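Local atomic coordinates of tyrosinase (Burkholderia thailandensis, PDB entry 5ZRD), a protein that uses a pair of copper ions to hydroxylate monophenols to catechols and, as in other tyrosinases, probably oxidises these further to quinones. Residues A[66-71]-A[76-81]; A[267-272]-A[487-492]; A[447-452]-A[495-500]; A[456-461]-A[502-507]. All blocks are in the same frame, centred on the assembly; numbering follows the deposited sequence.

Interaction 1: A[66-71]-A[76-81]; sequences PVDALP and YPYWGG
In the tyrosinase central domain, the chain leaves the short helix 65-68 and doubles back on it, and Val-67 with Asp-68 on the helix meets Tyr-76 and Tyr-78 on the returning loop. Val-67 works with both methyls. CG1 sits over one face of the Tyr-76 ring, 4.1 Å from its centroid and 13° off the normal, a CH-pi contact, while CG2 lies 3.6 Å from CZ of Tyr-76. With CG1 anti to the backbone N (chi1 174°), that methyl also reaches the second tyrosine, 3.9 Å from CD1 of Tyr-78. Leu-70 adds a looser touch, its CD1 lying 4.5 Å from CE2 of Tyr-76.

The polar half is a hydrogen bond from Tyr-78 OH to Asp-68 OD1, 2.7 Å long. The hydroxyl approaches on the syn side, 22° out of the carboxylate plane, and Asp-68 OD1 lies at the edge of the Tyr-78 ring, near its plane. Because Tyr-78 OH also pairs with Arg-64 N, two partners hold the phenol end. Tyr-76 OH is hydrogen-bonded instead to the backbone O of Asp-74 of the second subunit, and Leu-70 packs on Pro-66 of that subunit, which places this turn at the subunit interface. The contact is thus a helix-to-loop turn of the copper-binding domain, with a valine between two tyrosines, on the chain leading to the copper ligand His-85.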
loop_
_atom_site.group_PDB
_atom_site.type_symbol
_atom_site.label_atom_id
_atom_site.label_comp_id
_atom_site.label_asym_id
_atom_site.label_seq_id
_atom_site.Cartn_x
_atom_site.Cartn_y
_atom_site.Cartn_z
ATOM N N PRO A 66 1.089 1.598 -6.350
ATOM C CA PRO A 66 0.577 0.677 -5.342
ATOM C C PRO A 66 0.814 -0.782 -5.755
ATOM O O PRO A 66 1.094 -1.607 -4.899
ATOM C CB PRO A 66 -0.891 1.045 -5.131
ATOM C CG PRO A 66 -1.078 2.381 -5.852
ATOM C CD PRO A 66 0.056 2.508 -6.847
ATOM N N VAL A 67 0.810 -1.081 -7.044
ATOM C CA VAL A 67 1.157 -2.449 -7.513
ATOM C C VAL A 67 2.651 -2.720 -7.277
ATOM O O VAL A 67 3.020 -3.817 -6.833
ATOM C CB VAL A 67 0.792 -2.682 -8.995
ATOM C CG1 VAL A 67 1.273 -4.019 -9.497
ATOM C CG2 VAL A 67 -0.689 -2.554 -9.267
ATOM N N ASP A 68 3.517 -1.782 -7.634
ATOM C CA ASP A 68 4.976 -2.026 -7.477
ATOM C C ASP A 68 5.342 -2.421 -6.073
ATOM O O ASP A 68 6.306 -3.186 -5.852
ATOM C CB ASP A 68 5.775 -0.797 -7.820
ATOM C CG ASP A 68 5.600 -0.358 -9.258
ATOM O OD1 ASP A 68 5.501 -1.226 -10.159
ATOM O OD2 ASP A 68 5.589 0.874 -9.469
ATOM N N ALA A 69 4.551 -1.913 -5.122
ATOM C CA ALA A 69 4.817 -2.076 -3.698
ATOM C C ALA A 69 4.201 -3.356 -3.128
ATOM O O ALA A 69 4.484 -3.676 -1.966
ATOM C CB ALA A 69 4.285 -0.877 -2.960
ATOM N N LEU A 70 3.377 -4.074 -3.887
ATOM C CA LEU A 70 2.724 -5.305 -3.363
ATOM C C LEU A 70 3.760 -6.386 -2.982
ATOM O O LEU A 70 4.814 -6.498 -3.604
ATOM C CB LEU A 70 1.771 -5.855 -4.429
ATOM C CG LEU A 70 0.541 -5.007 -4.718
ATOM C CD1 LEU A 70 -0.105 -5.440 -6.033
ATOM C CD2 LEU A 70 -0.440 -5.088 -3.552
ATOM N N PRO A 71 3.430 -7.245 -1.989
ATOM C CA PRO A 71 4.267 -8.396 -1.693
ATOM C C PRO A 71 4.224 -9.427 -2.822
ATOM O O PRO A 71 3.373 -9.329 -3.691
ATOM C CB PRO A 71 3.724 -9.033 -0.404
ATOM C CG PRO A 71 2.390 -8.378 -0.173
ATOM C CD PRO A 71 2.375 -7.099 -0.986
ATOM N N TYR A 76 1.661 -8.563 -9.627
ATOM C CA TYR A 76 1.362 -9.027 -10.931
ATOM C C TYR A 76 2.023 -8.059 -11.903
ATOM O O TYR A 76 2.164 -6.883 -11.593
ATOM C CB TYR A 76 -0.154 -9.107 -11.153
ATOM C CG TYR A 76 -0.870 -7.782 -11.085
ATOM C CD1 TYR A 76 -0.916 -6.933 -12.170
ATOM C CD2 TYR A 76 -1.557 -7.392 -9.949
ATOM C CE1 TYR A 76 -1.588 -5.718 -12.123
ATOM C CE2 TYR A 76 -2.237 -6.178 -9.882
ATOM C CZ TYR A 76 -2.255 -5.332 -10.970
ATOM O OH TYR A 76 -2.922 -4.133 -10.924
ATOM N N PRO A 77 2.466 -8.581 -13.045
ATOM C CA PRO A 77 3.170 -7.790 -14.037
ATOM C C PRO A 77 2.220 -6.838 -14.763
ATOM O O PRO A 77 1.076 -7.173 -14.923
ATOM C CB PRO A 77 3.727 -8.819 -15.026
ATOM C CG PRO A 77 2.807 -10.018 -14.866
ATOM C CD PRO A 77 2.398 -10.002 -13.408
ATOM N N TYR A 78 2.707 -5.675 -15.169
ATOM C CA TYR A 78 1.939 -4.706 -15.944
ATOM C C TYR A 78 2.912 -3.955 -16.857
ATOM O O TYR A 78 4.126 -4.078 -16.676
ATOM C CB TYR A 78 1.159 -3.755 -15.033
ATOM C CG TYR A 78 2.004 -2.756 -14.281
ATOM C CD1 TYR A 78 2.617 -3.095 -13.085
ATOM C CD2 TYR A 78 2.166 -1.463 -14.745
ATOM C CE1 TYR A 78 3.364 -2.174 -12.367
ATOM C CE2 TYR A 78 2.928 -0.535 -14.051
ATOM C CZ TYR A 78 3.530 -0.888 -12.854
ATOM O OH TYR A 78 4.298 0.020 -12.178
ATOM N N TRP A 79 2.366 -3.205 -17.821
ATOM C CA TRP A 79 3.202 -2.471 -18.789
ATOM C C TRP A 79 2.890 -0.978 -18.734
ATOM O O TRP A 79 1.713 -0.574 -18.915
ATOM C CB TRP A 79 2.960 -2.995 -20.202
ATOM C CG TRP A 79 3.870 -2.447 -21.245
ATOM C CD1 TRP A 79 3.489 -1.877 -22.425
ATOM C CD2 TRP A 79 5.308 -2.470 -21.248
ATOM N NE1 TRP A 79 4.597 -1.520 -23.154
ATOM C CE2 TRP A 79 5.727 -1.874 -22.454
ATOM C CE3 TRP A 79 6.292 -2.923 -20.368
ATOM C CZ2 TRP A 79 7.082 -1.750 -22.794
ATOM C CZ3 TRP A 79 7.630 -2.797 -20.707
ATOM C CH2 TRP A 79 8.019 -2.216 -21.902
ATOM N N GLY A 80 3.957 -0.187 -18.524
ATOM C CA GLY A 80 3.862 1.262 -18.403
ATOM C C GLY A 80 3.952 1.946 -19.746
ATOM O O GLY A 80 3.976 3.176 -19.832
ATOM N N GLY A 81 4.123 1.167 -20.804
ATOM C CA GLY A 81 4.033 1.727 -22.152
ATOM C C GLY A 81 2.651 1.452 -22.707
ATOM O O GLY A 81 1.845 0.799 -22.034
#

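Interaction 2: A[267-272]-A[487-492]; sequences PGLVTP and HFPLSA. With CIT (citric acid), chain E.
A site beside the contact between the loop 267-272 and the end of strand 485-489 holds a citrate, probably from the crystallisation liquor. Leu-269 makes the protein contact with both branches. Its CD1 packs against the proline ring, 3.4 Å from CD of Pro-489, closer than usual for two carbons. The other methyl, CD2, lies 3.6 Å from CB of His-487, and the two methyls span the backbone of Phe-488, with Leu-269 CD1 3.8 Å from Phe-488 C; the side chain of Phe-488 starts off away from the loop. With CG beside the backbone N (chi1 -86°), the branched end is directed onto the strand.

Citrate joins the two segments by hydrogen bonds. His-487 N donates to citrate O5 at 2.9 Å with a nearly straight N-H...O angle of 173°, and Thr-271 OG1 donates to citrate O3 at 3.0 Å. Citrate O6 lies near the plane of the imidazole at its edge, 2.9 Å from His-487 CD2. The ring nitrogens have protein partners: NE2 pairs with Ser-260 O and ND1 with Thr-428 OG1. His-487 thereby ties helix 256-265 to strand 426-430, the neighbour of 485-489 in a three-stranded antiparallel sheet, while Leu-269 also rests on Lys-426 of that neighbouring strand.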
loop_
_atom_site.group_PDB
_atom_site.type_symbol
_atom_site.label_atom_id
_atom_site.label_comp_id
_atom_site.label_asym_id
_atom_site.label_seq_id
_atom_site.Cartn_x
_atom_site.Cartn_y
_atom_site.Cartn_z
ATOM N N PRO A 267 -4.097 -30.190 -33.204
ATOM C CA PRO A 267 -2.958 -30.830 -33.875
ATOM C C PRO A 267 -2.241 -29.874 -34.842
ATOM O O PRO A 267 -2.851 -28.987 -35.396
ATOM C CB PRO A 267 -3.583 -32.024 -34.624
ATOM C CG PRO A 267 -5.059 -31.664 -34.804
ATOM C CD PRO A 267 -5.402 -30.679 -33.699
ATOM N N GLY A 268 -0.932 -30.056 -35.008
ATOM C CA GLY A 268 -0.138 -29.160 -35.836
ATOM C C GLY A 268 0.375 -27.976 -35.042
ATOM O O GLY A 268 0.198 -27.911 -33.806
ATOM N N LEU A 269 0.959 -27.026 -35.769
ATOM C CA LEU A 269 1.643 -25.883 -35.204
ATOM C C LEU A 269 1.184 -24.643 -35.945
ATOM O O LEU A 269 1.395 -24.556 -37.146
ATOM C CB LEU A 269 3.159 -26.033 -35.397
ATOM C CG LEU A 269 3.883 -26.834 -34.317
ATOM C CD1 LEU A 269 5.391 -26.834 -34.539
ATOM C CD2 LEU A 269 3.565 -26.302 -32.938
ATOM N N VAL A 270 0.588 -23.689 -35.243
ATOM C CA VAL A 270 0.374 -22.382 -35.856
ATOM C C VAL A 270 1.446 -21.404 -35.357
ATOM O O VAL A 270 1.935 -21.494 -34.237
ATOM C CB VAL A 270 -1.049 -21.846 -35.633
ATOM C CG1 VAL A 270 -2.099 -22.896 -35.936
ATOM C CG2 VAL A 270 -1.245 -21.307 -34.257
ATOM N N THR A 271 1.787 -20.470 -36.228
ATOM C CA THR A 271 2.743 -19.437 -35.941
ATOM C C THR A 271 2.066 -18.071 -36.097
ATOM O O THR A 271 1.648 -17.740 -37.189
ATOM C CB THR A 271 3.944 -19.481 -36.890
ATOM O OG1 THR A 271 4.581 -20.734 -36.675
ATOM C CG2 THR A 271 4.918 -18.345 -36.642
ATOM N N PRO A 272 2.008 -17.286 -35.022
ATOM C CA PRO A 272 1.507 -15.939 -35.056
ATOM C C PRO A 272 2.512 -14.996 -35.728
ATOM O O PRO A 272 3.738 -15.232 -35.714
ATOM C CB PRO A 272 1.323 -15.546 -33.588
ATOM C CG PRO A 272 2.379 -16.358 -32.852
ATOM C CD PRO A 272 2.660 -17.549 -33.735
ATOM N N HIS A 487 6.419 -25.070 -28.149
ATOM C CA HIS A 487 6.246 -26.214 -29.012
ATOM C C HIS A 487 7.252 -26.159 -30.162
ATOM O O HIS A 487 7.610 -25.076 -30.623
ATOM C CB HIS A 487 4.845 -26.277 -29.609
ATOM C CG HIS A 487 3.756 -26.096 -28.620
ATOM N ND1 HIS A 487 3.197 -27.161 -27.943
ATOM C CD2 HIS A 487 3.119 -24.988 -28.195
ATOM C CE1 HIS A 487 2.232 -26.702 -27.152
ATOM N NE2 HIS A 487 2.185 -25.374 -27.285
ATOM N N PHE A 488 7.664 -27.342 -30.639
ATOM C CA PHE A 488 8.620 -27.422 -31.745
ATOM C C PHE A 488 8.201 -28.570 -32.643
ATOM O O PHE A 488 7.760 -29.594 -32.152
ATOM C CB PHE A 488 10.060 -27.606 -31.261
ATOM C CG PHE A 488 10.572 -26.531 -30.330
ATOM C CD1 PHE A 488 11.202 -25.398 -30.815
ATOM C CD2 PHE A 488 10.448 -26.660 -28.965
ATOM C CE1 PHE A 488 11.689 -24.423 -29.961
ATOM C CE2 PHE A 488 10.915 -25.671 -28.108
ATOM C CZ PHE A 488 11.523 -24.547 -28.605
ATOM N N PRO A 489 8.292 -28.361 -33.957
ATOM C CA PRO A 489 8.158 -29.512 -34.843
ATOM C C PRO A 489 9.311 -30.500 -34.598
ATOM O O PRO A 489 10.409 -30.103 -34.203
ATOM C CB PRO A 489 8.200 -28.909 -36.255
ATOM C CG PRO A 489 9.105 -27.705 -36.084
ATOM C CD PRO A 489 8.734 -27.183 -34.711
ATOM N N LEU A 490 9.028 -31.767 -34.831
ATOM C CA LEU A 490 10.041 -32.852 -34.874
ATOM C C LEU A 490 10.299 -33.278 -36.332
ATOM O O LEU A 490 10.894 -34.323 -36.580
ATOM C CB LEU A 490 9.531 -34.022 -34.020
ATOM C CG LEU A 490 9.555 -33.774 -32.508
ATOM C CD1 LEU A 490 8.577 -34.671 -31.781
ATOM C CD2 LEU A 490 10.955 -33.970 -31.955
ATOM N N SER A 491 9.945 -32.425 -37.295
ATOM C CA SER A 491 10.048 -32.714 -38.724
ATOM C C SER A 491 11.509 -32.761 -39.196
ATOM O O SER A 491 11.732 -33.129 -40.324
ATOM C CB SER A 491 9.281 -31.692 -39.524
ATOM O OG SER A 491 9.725 -30.393 -39.185
ATOM N N ALA A 492 12.480 -32.299 -38.402
ATOM C CA ALA A 492 13.857 -32.476 -38.805
ATOM C C ALA A 492 14.233 -33.957 -38.650
ATOM O O ALA A 492 15.229 -34.347 -39.194
ATOM C CB ALA A 492 14.809 -31.596 -38.012
HETATM C C1 CIT E . 3.708 -19.330 -29.693
HETATM O O1 CIT E . 3.785 -19.864 -28.556
HETATM O O2 CIT E . 3.185 -18.213 -29.800
HETATM C C2 CIT E . 4.194 -19.940 -31.004
HETATM C C3 CIT E . 5.149 -21.151 -30.958
HETATM O O7 CIT E . 4.800 -22.013 -32.026
HETATM C C4 CIT E . 6.499 -20.874 -31.589
HETATM C C5 CIT E . 6.160 -20.520 -33.065
HETATM O O3 CIT E . 5.851 -21.327 -33.977
HETATM O O4 CIT E . 6.165 -19.330 -33.347
HETATM C C6 CIT E . 4.913 -22.058 -29.754
HETATM O O5 CIT E . 5.762 -22.398 -28.948
HETATM O O6 CIT E . 3.773 -22.514 -29.610
#

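Interaction 3: A[447-452]-A[495-500]; sequences ASVTDA and ADDVPK
Val-449, near the end of strand 441-450 in the mixed four-stranded sheet, packs against the 3-10 segment 495-500 that leads into strand 502-509. The closer-packed part centres on this valine. Its CB stands 4.0 Å from the backbone O of Lys-500 and 4.5 Å from CB of the same lysine, and the two CA atoms, 5.9 Å apart, form the nearest backbone approach of the two segments. One methyl, CG1, faces the carboxylate of Asp-497 at 4.2 Å from OD2. No hydrogen bond crosses between the segments, so the valine meets the 3-10 turn by van der Waals contact alone. On its flank Val-449 also touches Tyr-459 of strand 456-466, against which Asp-497 packs as well.

The other side is loose. Lys-500 is exposed: its CB touches the valine and the rest leads away. Asp-496 and Pro-499 of this 3-10 segment are exposed too. Within the turn, Lys-500 N donates to Asp-497 O at 3.0 Å. Chi1 (-49°) directs the lysine chain along the turn, and extension through chi2 and chi3 brings NZ to Asp-497. There, at the solvent-facing margin, Lys-500 NZ lies 3.4 Å from Asp-497 OD1, a weak hydrogen bond within a salt bridge.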
loop_
_atom_site.group_PDB
_atom_site.type_symbol
_atom_site.label_atom_id
_atom_site.label_comp_id
_atom_site.label_asym_id
_atom_site.label_seq_id
_atom_site.Cartn_x
_atom_site.Cartn_y
_atom_site.Cartn_z
ATOM N N ALA A 447 17.360 -32.478 -30.495
ATOM C CA ALA A 447 17.206 -33.910 -30.204
ATOM C C ALA A 447 18.508 -34.639 -30.594
ATOM O O ALA A 447 19.069 -34.446 -31.701
ATOM C CB ALA A 447 15.986 -34.462 -30.925
ATOM N N SER A 448 19.030 -35.436 -29.680
ATOM C CA SER A 448 20.183 -36.250 -30.047
ATOM C C SER A 448 19.850 -37.743 -29.889
ATOM O O SER A 448 19.159 -38.156 -28.925
ATOM C CB SER A 448 21.403 -35.857 -29.272
ATOM O OG SER A 448 21.204 -36.126 -27.906
ATOM N N VAL A 449 20.299 -38.516 -30.889
ATOM C CA VAL A 449 20.133 -39.954 -30.896
ATOM C C VAL A 449 21.500 -40.620 -31.113
ATOM O O VAL A 449 22.246 -40.312 -32.040
ATOM C CB VAL A 449 19.049 -40.439 -31.886
ATOM C CG1 VAL A 449 18.497 -39.346 -32.788
ATOM C CG2 VAL A 449 19.483 -41.650 -32.690
ATOM N N THR A 450 21.791 -41.523 -30.189
ATOM C CA THR A 450 22.977 -42.337 -30.155
ATOM C C THR A 450 22.621 -43.719 -30.713
ATOM O O THR A 450 21.917 -44.467 -30.054
ATOM C CB THR A 450 23.479 -42.411 -28.710
ATOM O OG1 THR A 450 23.632 -41.067 -28.264
ATOM C CG2 THR A 450 24.788 -43.148 -28.552
ATOM N N ASP A 451 23.067 -44.023 -31.936
ATOM C CA ASP A 451 22.921 -45.369 -32.550
ATOM C C ASP A 451 23.772 -46.425 -31.777
ATOM O O ASP A 451 24.268 -46.158 -30.672
ATOM C CB ASP A 451 23.280 -45.328 -34.064
ATOM C CG ASP A 451 24.813 -45.089 -34.332
ATOM O OD1 ASP A 451 25.666 -45.181 -33.411
ATOM O OD2 ASP A 451 25.171 -44.796 -35.487
ATOM N N ALA A 452 23.959 -47.606 -32.357
ATOM C CA ALA A 452 24.592 -48.740 -31.642
ATOM C C ALA A 452 26.100 -48.517 -31.446
ATOM O O ALA A 452 26.649 -48.875 -30.389
ATOM C CB ALA A 452 24.332 -50.020 -32.398
ATOM N N ALA A 495 10.972 -40.435 -38.523
ATOM C CA ALA A 495 9.838 -40.662 -37.645
ATOM C C ALA A 495 10.188 -41.716 -36.589
ATOM O O ALA A 495 9.820 -41.581 -35.419
ATOM C CB ALA A 495 8.652 -41.068 -38.456
ATOM N N ASP A 496 10.906 -42.747 -37.005
ATOM C CA ASP A 496 11.224 -43.853 -36.147
ATOM C C ASP A 496 12.308 -43.509 -35.142
ATOM O O ASP A 496 12.492 -44.222 -34.176
ATOM C CB ASP A 496 11.582 -45.090 -36.969
ATOM C CG ASP A 496 12.701 -44.835 -38.008
ATOM O OD1 ASP A 496 12.477 -44.089 -39.009
ATOM O OD2 ASP A 496 13.797 -45.413 -37.841
ATOM N N ASP A 497 13.034 -42.422 -35.346
ATOM C CA ASP A 497 14.045 -41.982 -34.390
ATOM C C ASP A 497 13.486 -41.220 -33.168
ATOM O O ASP A 497 14.200 -41.053 -32.171
ATOM C CB ASP A 497 15.064 -41.075 -35.067
ATOM C CG ASP A 497 16.234 -41.826 -35.747
ATOM O OD1 ASP A 497 16.370 -43.059 -35.679
ATOM O OD2 ASP A 497 17.046 -41.094 -36.346
ATOM N N VAL A 498 12.223 -40.780 -33.206
ATOM C CA VAL A 498 11.673 -39.970 -32.099
ATOM C C VAL A 498 11.798 -40.704 -30.769
ATOM O O VAL A 498 12.287 -40.107 -29.816
ATOM C CB VAL A 498 10.222 -39.527 -32.343
ATOM C CG1 VAL A 498 9.576 -38.991 -31.075
ATOM C CG2 VAL A 498 10.184 -38.471 -33.441
ATOM N N PRO A 499 11.398 -41.986 -30.701
ATOM C CA PRO A 499 11.487 -42.652 -29.403
ATOM C C PRO A 499 12.915 -42.808 -28.863
ATOM O O PRO A 499 13.064 -43.012 -27.693
ATOM C CB PRO A 499 10.902 -44.037 -29.605
ATOM C CG PRO A 499 10.040 -43.867 -30.824
ATOM C CD PRO A 499 10.785 -42.878 -31.686
ATOM N N LYS A 500 13.937 -42.680 -29.682
ATOM C CA LYS A 500 15.287 -42.861 -29.195
ATOM C C LYS A 500 15.935 -41.514 -28.837
ATOM O O LYS A 500 17.139 -41.472 -28.550
ATOM C CB LYS A 500 16.159 -43.483 -30.281
ATOM C CG LYS A 500 15.590 -44.710 -30.969
ATOM C CD LYS A 500 16.556 -45.194 -32.013
ATOM C CE LYS A 500 16.024 -46.283 -32.911
ATOM N NZ LYS A 500 16.651 -46.161 -34.247
#

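Interaction 4: A[456-461]-A[502-507]; sequences TREYYL and KFRVEF
This is a contact between side chains of two non-adjacent strands in one mixed sheet: 456-466 and 502-509 each pair with strand 441-450, which runs between them. The backbones stay well apart, the closest CA pair, Glu-458 and Lys-502, being separated by 9.4 Å, and the side chains bridge the middle strand at two places.

The polar bridge is a salt bridge in which Glu-458 OE2 lies 2.6 Å from Arg-504 NH2. The carboxylate oxygen comes in at the edge of the guanidinium, near its plane, and the two flat groups are only 19° apart. The arginine leaves its backbone with CG between N and the carbonyl carbon (chi1 68°) and bends at chi3, while the glutamate is extended beyond CG, and the two chains cross at about a right angle. The apolar bridge is lighter: Leu-461 CD1 lies 4.2 Å from Phe-503 CD1. Both of these residues also rest on Leu-427 of strand 426-430.

Arg-504 NH1 is hydrogen-bonded to Asp-292 O, while the side chain of Asp-292 brings OD1 close to Glu-458 OE1. With two like charges near each other, the positive charge of Arg-504 would be expected to offset part of their repulsion.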
loop_
_atom_site.group_PDB
_atom_site.type_symbol
_atom_site.label_atom_id
_atom_site.label_comp_id
_atom_site.label_asym_id
_atom_site.label_seq_id
_atom_site.Cartn_x
_atom_site.Cartn_y
_atom_site.Cartn_z
ATOM N N THR A 456 26.620 -40.288 -31.986
ATOM C CA THR A 456 25.515 -39.341 -31.681
ATOM C C THR A 456 25.230 -38.435 -32.894
ATOM O O THR A 456 26.129 -37.782 -33.408
ATOM C CB THR A 456 25.813 -38.539 -30.401
ATOM O OG1 THR A 456 25.877 -39.489 -29.339
ATOM C CG2 THR A 456 24.762 -37.508 -30.040
ATOM N N ARG A 457 23.972 -38.440 -33.357
ATOM C CA ARG A 457 23.432 -37.435 -34.305
ATOM C C ARG A 457 22.628 -36.375 -33.532
ATOM O O ARG A 457 21.838 -36.713 -32.640
ATOM C CB ARG A 457 22.500 -38.094 -35.322
ATOM C CG ARG A 457 23.155 -38.489 -36.630
ATOM C CD ARG A 457 22.311 -39.545 -37.319
ATOM N NE ARG A 457 22.774 -39.843 -38.669
ATOM C CZ ARG A 457 23.816 -40.617 -38.959
ATOM N NH1 ARG A 457 24.485 -41.231 -37.994
ATOM N NH2 ARG A 457 24.187 -40.755 -40.220
ATOM N N GLU A 458 22.800 -35.105 -33.887
ATOM C CA GLU A 458 21.997 -34.018 -33.306
ATOM C C GLU A 458 20.979 -33.442 -34.307
ATOM O O GLU A 458 21.320 -33.054 -35.415
ATOM C CB GLU A 458 22.872 -32.875 -32.823
ATOM C CG GLU A 458 22.291 -32.232 -31.584
ATOM C CD GLU A 458 23.029 -30.982 -31.158
ATOM O OE1 GLU A 458 23.380 -30.164 -32.084
ATOM O OE2 GLU A 458 23.255 -30.839 -29.912
ATOM N N TYR A 459 19.720 -33.341 -33.895
ATOM C CA TYR A 459 18.736 -32.688 -34.745
ATOM C C TYR A 459 18.379 -31.322 -34.134
ATOM O O TYR A 459 18.059 -31.220 -32.944
ATOM C CB TYR A 459 17.548 -33.630 -34.956
ATOM C CG TYR A 459 17.901 -34.886 -35.715
ATOM C CD1 TYR A 459 17.839 -34.918 -37.096
ATOM C CD2 TYR A 459 18.334 -36.023 -35.053
ATOM C CE1 TYR A 459 18.170 -36.060 -37.802
ATOM C CE2 TYR A 459 18.700 -37.166 -35.742
ATOM C CZ TYR A 459 18.606 -37.188 -37.122
ATOM O OH TYR A 459 18.933 -38.318 -37.815
ATOM N N TYR A 460 18.469 -30.273 -34.949
ATOM C CA TYR A 460 18.065 -28.941 -34.534
ATOM C C TYR A 460 16.575 -28.797 -34.817
ATOM O O TYR A 460 16.193 -28.892 -35.957
ATOM C CB TYR A 460 18.910 -27.856 -35.216
ATOM C CG TYR A 460 18.480 -26.461 -34.840
ATOM C CD1 TYR A 460 18.228 -26.119 -33.520
ATOM C CD2 TYR A 460 18.238 -25.508 -35.821
ATOM C CE1 TYR A 460 17.773 -24.855 -33.184
ATOM C CE2 TYR A 460 17.816 -24.231 -35.498
ATOM C CZ TYR A 460 17.564 -23.907 -34.176
ATOM O OH TYR A 460 17.152 -22.637 -33.882
ATOM N N LEU A 461 15.749 -28.612 -33.784
ATOM C CA LEU A 461 14.262 -28.586 -33.972
ATOM C C LEU A 461 13.721 -27.164 -34.185
ATOM O O LEU A 461 12.595 -27.008 -34.637
ATOM C CB LEU A 461 13.638 -29.197 -32.730
ATOM C CG LEU A 461 14.158 -30.589 -32.357
ATOM C CD1 LEU A 461 13.421 -31.130 -31.148
ATOM C CD2 LEU A 461 14.024 -31.549 -33.530
ATOM N N LYS A 502 17.028 -37.954 -27.087
ATOM C CA LYS A 502 17.234 -37.227 -25.839
ATOM C C LYS A 502 17.154 -35.743 -26.192
ATOM O O LYS A 502 17.864 -35.273 -27.077
ATOM C CB LYS A 502 18.548 -37.628 -25.165
ATOM C CG LYS A 502 18.585 -39.067 -24.635
ATOM C CD LYS A 502 19.908 -39.808 -24.912
ATOM C CE LYS A 502 20.019 -40.396 -26.312
ATOM N NZ LYS A 502 21.238 -39.933 -27.031
ATOM N N PHE A 503 16.187 -35.073 -25.581
ATOM C CA PHE A 503 15.886 -33.696 -25.911
ATOM C C PHE A 503 16.609 -32.759 -24.940
ATOM O O PHE A 503 16.787 -33.074 -23.784
ATOM C CB PHE A 503 14.376 -33.431 -25.884
ATOM C CG PHE A 503 13.586 -34.271 -26.842
ATOM C CD1 PHE A 503 13.693 -34.065 -28.207
ATOM C CD2 PHE A 503 12.731 -35.257 -26.370
ATOM C CE1 PHE A 503 12.968 -34.841 -29.086
ATOM C CE2 PHE A 503 12.007 -36.038 -27.250
ATOM C CZ PHE A 503 12.123 -35.825 -28.608
ATOM N N ARG A 504 16.952 -31.572 -25.432
ATOM C CA ARG A 504 17.431 -30.503 -24.568
ATOM C C ARG A 504 17.014 -29.153 -25.170
ATOM O O ARG A 504 16.776 -29.045 -26.369
ATOM C CB ARG A 504 18.956 -30.604 -24.420
ATOM C CG ARG A 504 19.684 -30.295 -25.715
ATOM C CD ARG A 504 21.154 -30.663 -25.672
ATOM N NE ARG A 504 21.949 -29.459 -25.620
ATOM C CZ ARG A 504 22.446 -28.842 -26.682
ATOM N NH1 ARG A 504 22.911 -27.608 -26.562
ATOM N NH2 ARG A 504 22.463 -29.457 -27.852
ATOM N N VAL A 505 16.978 -28.120 -24.332
ATOM C CA VAL A 505 16.781 -26.762 -24.805
ATOM C C VAL A 505 17.999 -25.941 -24.376
ATOM O O VAL A 505 18.407 -26.026 -23.266
ATOM C CB VAL A 505 15.493 -26.129 -24.247
ATOM C CG1 VAL A 505 14.250 -26.817 -24.758
ATOM C CG2 VAL A 505 15.491 -26.103 -22.730
ATOM N N GLU A 506 18.528 -25.148 -25.280
ATOM C CA GLU A 506 19.558 -24.149 -25.019
ATOM C C GLU A 506 18.825 -22.814 -24.828
ATOM O O GLU A 506 18.075 -22.391 -25.717
ATOM C CB GLU A 506 20.530 -24.123 -26.211
ATOM C CG GLU A 506 21.510 -22.956 -26.262
ATOM C CD GLU A 506 22.202 -22.688 -27.602
ATOM O OE1 GLU A 506 21.818 -23.331 -28.619
ATOM O OE2 GLU A 506 23.117 -21.809 -27.640
ATOM N N PHE A 507 18.989 -22.190 -23.663
ATOM C CA PHE A 507 18.539 -20.818 -23.454
ATOM C C PHE A 507 19.638 -19.826 -23.833
ATOM O O PHE A 507 20.809 -20.007 -23.483
ATOM C CB PHE A 507 18.141 -20.587 -22.005
ATOM C CG PHE A 507 16.883 -21.302 -21.621
ATOM C CD1 PHE A 507 16.932 -22.585 -21.121
ATOM C CD2 PHE A 507 15.651 -20.691 -21.784
ATOM C CE1 PHE A 507 15.760 -23.238 -20.773
ATOM C CE2 PHE A 507 14.480 -21.344 -21.429
ATOM C CZ PHE A 507 14.538 -22.616 -20.922
#

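In the fold
Interactions 2, 3 and 4 cluster on one side of the chain, with interactions 3 and 4 having centres 11 Å apart and sharing the mixed sheet: Ser-448 O lies 2.8 Å from Lys-502 N, a probable hydrogen bond. Interaction 2 touches interaction 4, where Leu-490 CD2 packs 3.6 Å from Phe-503 CE1, and it adjoins interaction 3 in sequence. Along the chain, the segments of these three alternate. Interaction 1 stands apart, its centre 34 Å from that of interaction 2. Its side chain of Tyr-78 is about 12 Å from that of the copper ligand His-85, whereas the other three interactions lie away from the copper site.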